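Flagellar biosynthesis protein FlhA (Bacillus subtilis, PDB 3MIX) takes part in exporting flagellar proteins and provides the adaptor that delivers late flagellar building blocks to the type III secretion system. Local coordinates at residues I190-I199 / V220-L231. Numbering follows the deposited sequence.
Sequences IGRQETKQLI and VGDIQKVLAKLL
T195 drops into a hole on helix 220-231 formed by V220, I223, Q224 and L227, and V220 returns the gesture, sitting among R192, K196, T195 and I199. In T195 a chi1 of -58° sets CG2 anti to the backbone N, which turns the methyl rather than the hydroxyl into the hole, with CG2 3.9 Å from I223 CG2. The hydroxyl turns back instead: OG1 donates to G191 O at 2.8 Å from above the carbonyl plane, and that oxygen also accepts from T195 N. One turn on, I199 CD1 meets I223 CD1 tip to tip at 3.8 Å. At the other end I190 presses CG2 tightly against A228 CA (3.5 Å); its side chain runs across that of L227 at about a right angle, CG1 against L227 CB, and its CB touches L231 CD1.

The polar groups at the start of helix 192-199 meet through water. Q224 stretches its extended chain past this helix start, where one water links its NE2 to I190 O and another accepts from R192 NH1 and donates to Q224 OE1 at 2.6 Å. R192, also extended, lays one guanidinium face over V220; a third water accepts from both R192 NH2 and V220 N, lying 2.9 Å from V220 N.

Behind this layer, F244 of helix 240-250 backs I199 and I223, and I237 backs I190. The axes of segments 192-199 and 220-231 approach to 9.5 Å and cross at 97°: nearly perpendicular knobs-into-holes packing within a helical part of the FlhA cytosolic domain.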
ATOM      1  N   ILE A 190      -2.336   3.224   7.590  1.00  9.91           N
ATOM      2  CA  ILE A 190      -1.875   2.670   8.868  1.00  9.21           C
ATOM      3  C   ILE A 190      -1.421   3.847   9.772  1.00  9.96           C
ATOM      4  O   ILE A 190      -0.230   4.058   9.992  1.00 11.56           O
ATOM      5  CB  ILE A 190      -0.789   1.559   8.665  1.00  8.62           C
ATOM      6  CG1 ILE A 190      -0.316   0.952   9.998  1.00  8.73           C
ATOM      7  CG2 ILE A 190       0.423   2.110   7.932  1.00  6.81           C
ATOM      8  CD1 ILE A 190      -1.252  -0.008  10.642  1.00  6.92           C
ATOM      9  N   GLY A 191      -2.380   4.631  10.257  1.00  9.58           N
ATOM     10  CA  GLY A 191      -2.096   5.715  11.177  1.00  8.89           C
ATOM     11  C   GLY A 191      -1.824   5.248  12.595  1.00  9.15           C
ATOM     12  O   GLY A 191      -1.719   4.036  12.867  1.00  7.67           O
ATOM     13  N   ARG A 192      -1.759   6.209  13.519  1.00  8.95           N
ATOM     14  CA  ARG A 192      -1.417   5.904  14.905  1.00  9.44           C
ATOM     15  C   ARG A 192      -2.524   5.119  15.548  1.00  9.71           C
ATOM     16  O   ARG A 192      -2.274   4.170  16.310  1.00 10.50           O
ATOM     17  CB  ARG A 192      -1.170   7.181  15.714  1.00 10.58           C
ATOM     18  CG  ARG A 192      -0.523   6.886  17.092  1.00 10.63           C
ATOM     19  CD  ARG A 192      -0.444   8.173  17.943  1.00 11.90           C
ATOM     20  NE  ARG A 192       0.108   7.886  19.261  1.00 12.75           N
ATOM     21  CZ  ARG A 192       1.411   7.723  19.517  1.00 12.87           C
ATOM     22  NH1 ARG A 192       2.326   7.810  18.548  1.00 12.22           N
ATOM     23  NH2 ARG A 192       1.798   7.455  20.751  1.00 13.85           N
ATOM     24  N   GLN A 193      -3.754   5.508  15.239  1.00  9.56           N
ATOM     25  CA  GLN A 193      -4.913   4.808  15.760  1.00 10.01           C
ATOM     26  C   GLN A 193      -4.882   3.315  15.380  1.00  9.39           C
ATOM     27  O   GLN A 193      -5.101   2.456  16.231  1.00  9.80           O
ATOM     28  CB  GLN A 193      -6.227   5.509  15.307  1.00 10.55           C
ATOM     29  CG  GLN A 193      -6.481   6.869  16.072  1.00 12.19           C
ATOM     30  CD  GLN A 193      -7.870   7.502  15.837  1.00 15.00           C
ATOM     31  OE1 GLN A 193      -8.557   7.194  14.862  1.00 17.28           O
ATOM     32  NE2 GLN A 193      -8.287   8.366  16.756  1.00 13.79           N
ATOM     33  N   GLU A 194      -4.615   3.008  14.111  1.00  8.62           N
ATOM     34  CA  GLU A 194      -4.577   1.612  13.647  1.00  8.42           C
ATOM     35  C   GLU A 194      -3.364   0.883  14.236  1.00  8.31           C
ATOM     36  O   GLU A 194      -3.455  -0.274  14.625  1.00 10.23           O
ATOM     37  CB  GLU A 194      -4.505   1.560  12.120  1.00  8.08           C
ATOM     38  CG  GLU A 194      -5.779   2.017  11.403  1.00  9.96           C
ATOM     39  CD  GLU A 194      -5.962   3.548  11.388  1.00 15.16           C
ATOM     40  OE1 GLU A 194      -5.038   4.354  11.745  1.00 13.99           O
ATOM     41  OE2 GLU A 194      -7.067   3.946  10.999  1.00 18.90           O
ATOM     42  N   THR A 195      -2.234   1.565  14.329  1.00  7.79           N
ATOM     43  CA  THR A 195      -1.054   0.962  14.938  1.00  7.94           C
ATOM     44  C   THR A 195      -1.324   0.568  16.385  1.00  8.74           C
ATOM     45  O   THR A 195      -1.017  -0.568  16.797  1.00  8.95           O
ATOM     46  CB  THR A 195       0.131   1.903  14.795  1.00  7.72           C
ATOM     47  OG1 THR A 195       0.296   2.147  13.403  1.00  7.25           O
ATOM     48  CG2 THR A 195       1.418   1.289  15.373  1.00  7.87           C
ATOM     49  N   LYS A 196      -1.937   1.478  17.141  1.00  9.19           N
ATOM     50  CA  LYS A 196      -2.296   1.188  18.526  1.00 10.47           C
ATOM     51  C   LYS A 196      -3.283   0.039  18.680  1.00 10.89           C
ATOM     52  O   LYS A 196      -3.197  -0.754  19.623  1.00 11.47           O
ATOM     53  CB  LYS A 196      -2.852   2.429  19.223  1.00 11.77           C
ATOM     54  CG  LYS A 196      -1.752   3.473  19.540  1.00 13.52           C
ATOM     55  CD  LYS A 196      -2.355   4.807  19.991  1.00 17.95           C
ATOM     56  CE  LYS A 196      -3.080   4.661  21.345  1.00 21.97           C
ATOM     57  NZ  LYS A 196      -2.187   3.954  22.365  1.00 26.86           N
ATOM     58  N   GLN A 197      -4.242  -0.032  17.774  1.00 10.87           N
ATOM     59  CA  GLN A 197      -5.205  -1.108  17.804  1.00 11.82           C
ATOM     60  C   GLN A 197      -4.474  -2.467  17.657  1.00 10.70           C
ATOM     61  O   GLN A 197      -4.754  -3.411  18.400  1.00 11.14           O
ATOM     62  CB  GLN A 197      -6.253  -0.856  16.717  1.00 11.80           C
ATOM     63  CG  GLN A 197      -7.148  -2.014  16.376  1.00 15.95           C
ATOM     64  CD  GLN A 197      -8.211  -1.628  15.333  1.00 21.25           C
ATOM     65  OE1 GLN A 197      -7.914  -0.965  14.326  1.00 23.62           O
ATOM     66  NE2 GLN A 197      -9.461  -2.019  15.591  1.00 22.69           N
ATOM     67  N   LEU A 198      -3.519  -2.532  16.730  1.00  9.36           N
ATOM     68  CA  LEU A 198      -2.738  -3.759  16.481  1.00  9.15           C
ATOM     69  C   LEU A 198      -1.834  -4.129  17.655  1.00 10.44           C
ATOM     70  O   LEU A 198      -1.741  -5.293  18.026  1.00 11.07           O
ATOM     71  CB  LEU A 198      -1.925  -3.614  15.194  1.00  8.24           C
ATOM     72  CG  LEU A 198      -2.829  -3.537  13.952  1.00  7.98           C
ATOM     73  CD1 LEU A 198      -2.004  -3.363  12.737  1.00  7.37           C
ATOM     74  CD2 LEU A 198      -3.715  -4.831  13.812  1.00  8.62           C
ATOM     75  N   ILE A 199      -1.200  -3.115  18.249  1.00 11.33           N
ATOM     76  CA  ILE A 199      -0.337  -3.296  19.397  1.00 12.26           C
ATOM     77  C   ILE A 199      -1.151  -3.780  20.580  1.00 14.13           C
ATOM     78  O   ILE A 199      -0.740  -4.722  21.250  1.00 14.38           O
ATOM     79  CB  ILE A 199       0.391  -1.975  19.782  1.00 12.77           C
ATOM     80  CG1 ILE A 199       1.386  -1.544  18.691  1.00 10.67           C
ATOM     81  CG2 ILE A 199       1.065  -2.074  21.192  1.00 13.49           C
ATOM     82  CD1 ILE A 199       2.006  -0.175  19.006  1.00  9.92           C
ATOM     83  N   VAL A 220       5.363   4.249  19.561  1.00 11.99           N
ATOM     84  CA  VAL A 220       4.284   3.871  18.637  1.00 10.81           C
ATOM     85  C   VAL A 220       4.579   4.397  17.218  1.00 10.13           C
ATOM     86  O   VAL A 220       4.363   3.691  16.217  1.00  9.27           O
ATOM     87  CB  VAL A 220       2.899   4.362  19.139  1.00 11.12           C
ATOM     88  CG1 VAL A 220       1.806   4.089  18.082  1.00 10.14           C
ATOM     89  CG2 VAL A 220       2.560   3.693  20.522  1.00 12.01           C
ATOM     90  N   GLY A 221       5.101   5.626  17.146  1.00 10.74           N
ATOM     91  CA  GLY A 221       5.389   6.297  15.868  1.00 10.46           C
ATOM     92  C   GLY A 221       6.441   5.575  15.047  1.00 10.16           C
ATOM     93  O   GLY A 221       6.311   5.444  13.840  1.00  9.61           O
ATOM     94  N   ASP A 222       7.471   5.072  15.716  1.00 10.70           N
ATOM     95  CA  ASP A 222       8.484   4.249  15.073  1.00 10.63           C
ATOM     96  C   ASP A 222       7.888   2.963  14.463  1.00  9.65           C
ATOM     97  O   ASP A 222       8.206   2.584  13.343  1.00  9.40           O
ATOM     98  CB  ASP A 222       9.580   3.880  16.085  1.00 11.56           C
ATOM     99  CG  ASP A 222      10.341   5.072  16.584  1.00 13.30           C
ATOM    100  OD1 ASP A 222      10.271   6.131  15.936  1.00 20.03           O
ATOM    101  OD2 ASP A 222      10.996   4.979  17.648  1.00 16.53           O
ATOM    102  N   ILE A 223       7.032   2.290  15.218  1.00  9.33           N
ATOM    103  CA  ILE A 223       6.389   1.056  14.761  1.00  8.63           C
ATOM    104  C   ILE A 223       5.483   1.320  13.567  1.00  7.97           C
ATOM    105  O   ILE A 223       5.512   0.577  12.575  1.00  7.66           O
ATOM    106  CB  ILE A 223       5.589   0.392  15.915  1.00  8.72           C
ATOM    107  CG1 ILE A 223       6.530   0.034  17.074  1.00  9.57           C
ATOM    108  CG2 ILE A 223       4.739  -0.776  15.425  1.00  8.16           C
ATOM    109  CD1 ILE A 223       5.755  -0.433  18.298  1.00 10.00           C
ATOM    110  N   GLN A 224       4.674   2.370  13.683  1.00  7.96           N
ATOM    111  CA  GLN A 224       3.819   2.868  12.618  1.00  7.59           C
ATOM    112  C   GLN A 224       4.546   3.019  11.271  1.00  7.62           C
ATOM    113  O   GLN A 224       4.023   2.587  10.245  1.00  7.31           O
ATOM    114  CB  GLN A 224       3.208   4.244  13.044  1.00  7.94           C
ATOM    115  CG  GLN A 224       2.369   4.946  11.976  1.00  7.79           C
ATOM    116  CD  GLN A 224       1.713   6.229  12.521  1.00 11.21           C
ATOM    117  OE1 GLN A 224       1.516   6.355  13.748  1.00 11.06           O
ATOM    118  NE2 GLN A 224       1.394   7.201  11.621  1.00  8.53           N
ATOM    119  N   LYS A 225       5.716   3.660  11.282  1.00  8.21           N
ATOM    120  CA  LYS A 225       6.575   3.787  10.081  1.00  8.58           C
ATOM    121  C   LYS A 225       7.053   2.440   9.511  1.00  8.49           C
ATOM    122  O   LYS A 225       7.069   2.266   8.309  1.00  8.62           O
ATOM    123  CB  LYS A 225       7.807   4.658  10.383  1.00  9.52           C
ATOM    124  CG  LYS A 225       7.452   6.143  10.650  1.00 10.95           C
ATOM    125  CD  LYS A 225       8.699   6.874  11.181  1.00 13.58           C
ATOM    126  CE  LYS A 225       8.372   8.364  11.351  1.00 19.34           C
ATOM    127  NZ  LYS A 225       7.603   8.654  12.607  1.00 20.43           N
ATOM    128  N   VAL A 226       7.433   1.493  10.361  1.00  8.44           N
ATOM    129  CA  VAL A 226       7.768   0.158   9.866  1.00  8.46           C
ATOM    130  C   VAL A 226       6.568  -0.494   9.195  1.00  7.90           C
ATOM    131  O   VAL A 226       6.678  -0.988   8.059  1.00  8.13           O
ATOM    132  CB  VAL A 226       8.370  -0.749  10.981  1.00  8.67           C
ATOM    133  CG1 VAL A 226       8.565  -2.214  10.472  1.00  8.78           C
ATOM    134  CG2 VAL A 226       9.674  -0.108  11.518  1.00  9.52           C
ATOM    135  N   LEU A 227       5.416  -0.452   9.868  1.00  7.38           N
ATOM    136  CA  LEU A 227       4.200  -1.011   9.296  1.00  7.03           C
ATOM    137  C   LEU A 227       3.802  -0.342   7.971  1.00  7.12           C
ATOM    138  O   LEU A 227       3.397  -1.044   7.036  1.00  7.25           O
ATOM    139  CB  LEU A 227       3.035  -0.967  10.284  1.00  6.72           C
ATOM    140  CG  LEU A 227       3.247  -1.660  11.643  1.00  6.85           C
ATOM    141  CD1 LEU A 227       1.955  -1.565  12.453  1.00  6.81           C
ATOM    142  CD2 LEU A 227       3.633  -3.133  11.438  1.00  7.03           C
ATOM    143  N   ALA A 228       3.949   0.978   7.894  1.00  7.26           N
ATOM    144  CA  ALA A 228       3.629   1.690   6.669  1.00  7.56           C
ATOM    145  C   ALA A 228       4.591   1.310   5.551  1.00  8.20           C
ATOM    146  O   ALA A 228       4.189   1.188   4.422  1.00  8.56           O
ATOM    147  CB  ALA A 228       3.591   3.314   6.873  1.00  7.79           C
ATOM    148  N   LYS A 229       5.859   1.153   5.880  1.00  8.56           N
ATOM    149  CA  LYS A 229       6.850   0.762   4.895  1.00  9.66           C
ATOM    150  C   LYS A 229       6.622  -0.683   4.375  1.00  9.50           C
ATOM    151  O   LYS A 229       6.800  -0.951   3.191  1.00 10.29           O
ATOM    152  CB  LYS A 229       8.256   0.958   5.472  1.00 10.19           C
ATOM    153  CG  LYS A 229       9.295   0.901   4.376  1.00 16.60           C
ATOM    154  CD  LYS A 229      10.450   1.860   4.574  1.00 23.72           C
ATOM    155  CE  LYS A 229      11.254   1.920   3.277  1.00 27.95           C
ATOM    156  NZ  LYS A 229      12.641   2.389   3.521  1.00 31.28           N
ATOM    157  N   LEU A 230       6.202  -1.592   5.259  1.00  8.89           N
ATOM    158  CA  LEU A 230       5.755  -2.908   4.832  1.00  9.03           C
ATOM    159  C   LEU A 230       4.553  -2.820   3.872  1.00  9.09           C
ATOM    160  O   LEU A 230       4.607  -3.378   2.758  1.00  9.89           O
ATOM    161  CB  LEU A 230       5.467  -3.827   6.038  1.00  8.53           C
ATOM    162  CG  LEU A 230       6.731  -4.169   6.877  1.00  8.80           C
ATOM    163  CD1 LEU A 230       6.364  -4.827   8.212  1.00  8.40           C
ATOM    164  CD2 LEU A 230       7.754  -5.068   6.093  1.00  9.80           C
ATOM    165  N   LEU A 231       3.490  -2.119   4.287  1.00  8.45           N
ATOM    166  CA  LEU A 231       2.280  -1.999   3.451  1.00  8.62           C
ATOM    167  C   LEU A 231       2.574  -1.363   2.116  1.00  9.46           C
ATOM    168  O   LEU A 231       2.022  -1.771   1.116  1.00 10.12           O
ATOM    169  CB  LEU A 231       1.150  -1.235   4.151  1.00  8.01           C
ATOM    170  CG  LEU A 231       0.657  -2.031   5.367  1.00  8.03           C
ATOM    171  CD1 LEU A 231      -0.340  -1.239   6.178  1.00  7.12           C
ATOM    172  CD2 LEU A 231       0.078  -3.438   4.962  1.00  7.90           C
TER
HETATM  173  O   HOH W   1       1.598   6.034   8.729  1.00 16.98           O
HETATM  174  O   HOH W   2       2.160   8.170  15.557  1.00  2.05           O
HETATM  175  O   HOH W   3       4.659   6.170  21.640  1.00  9.59           O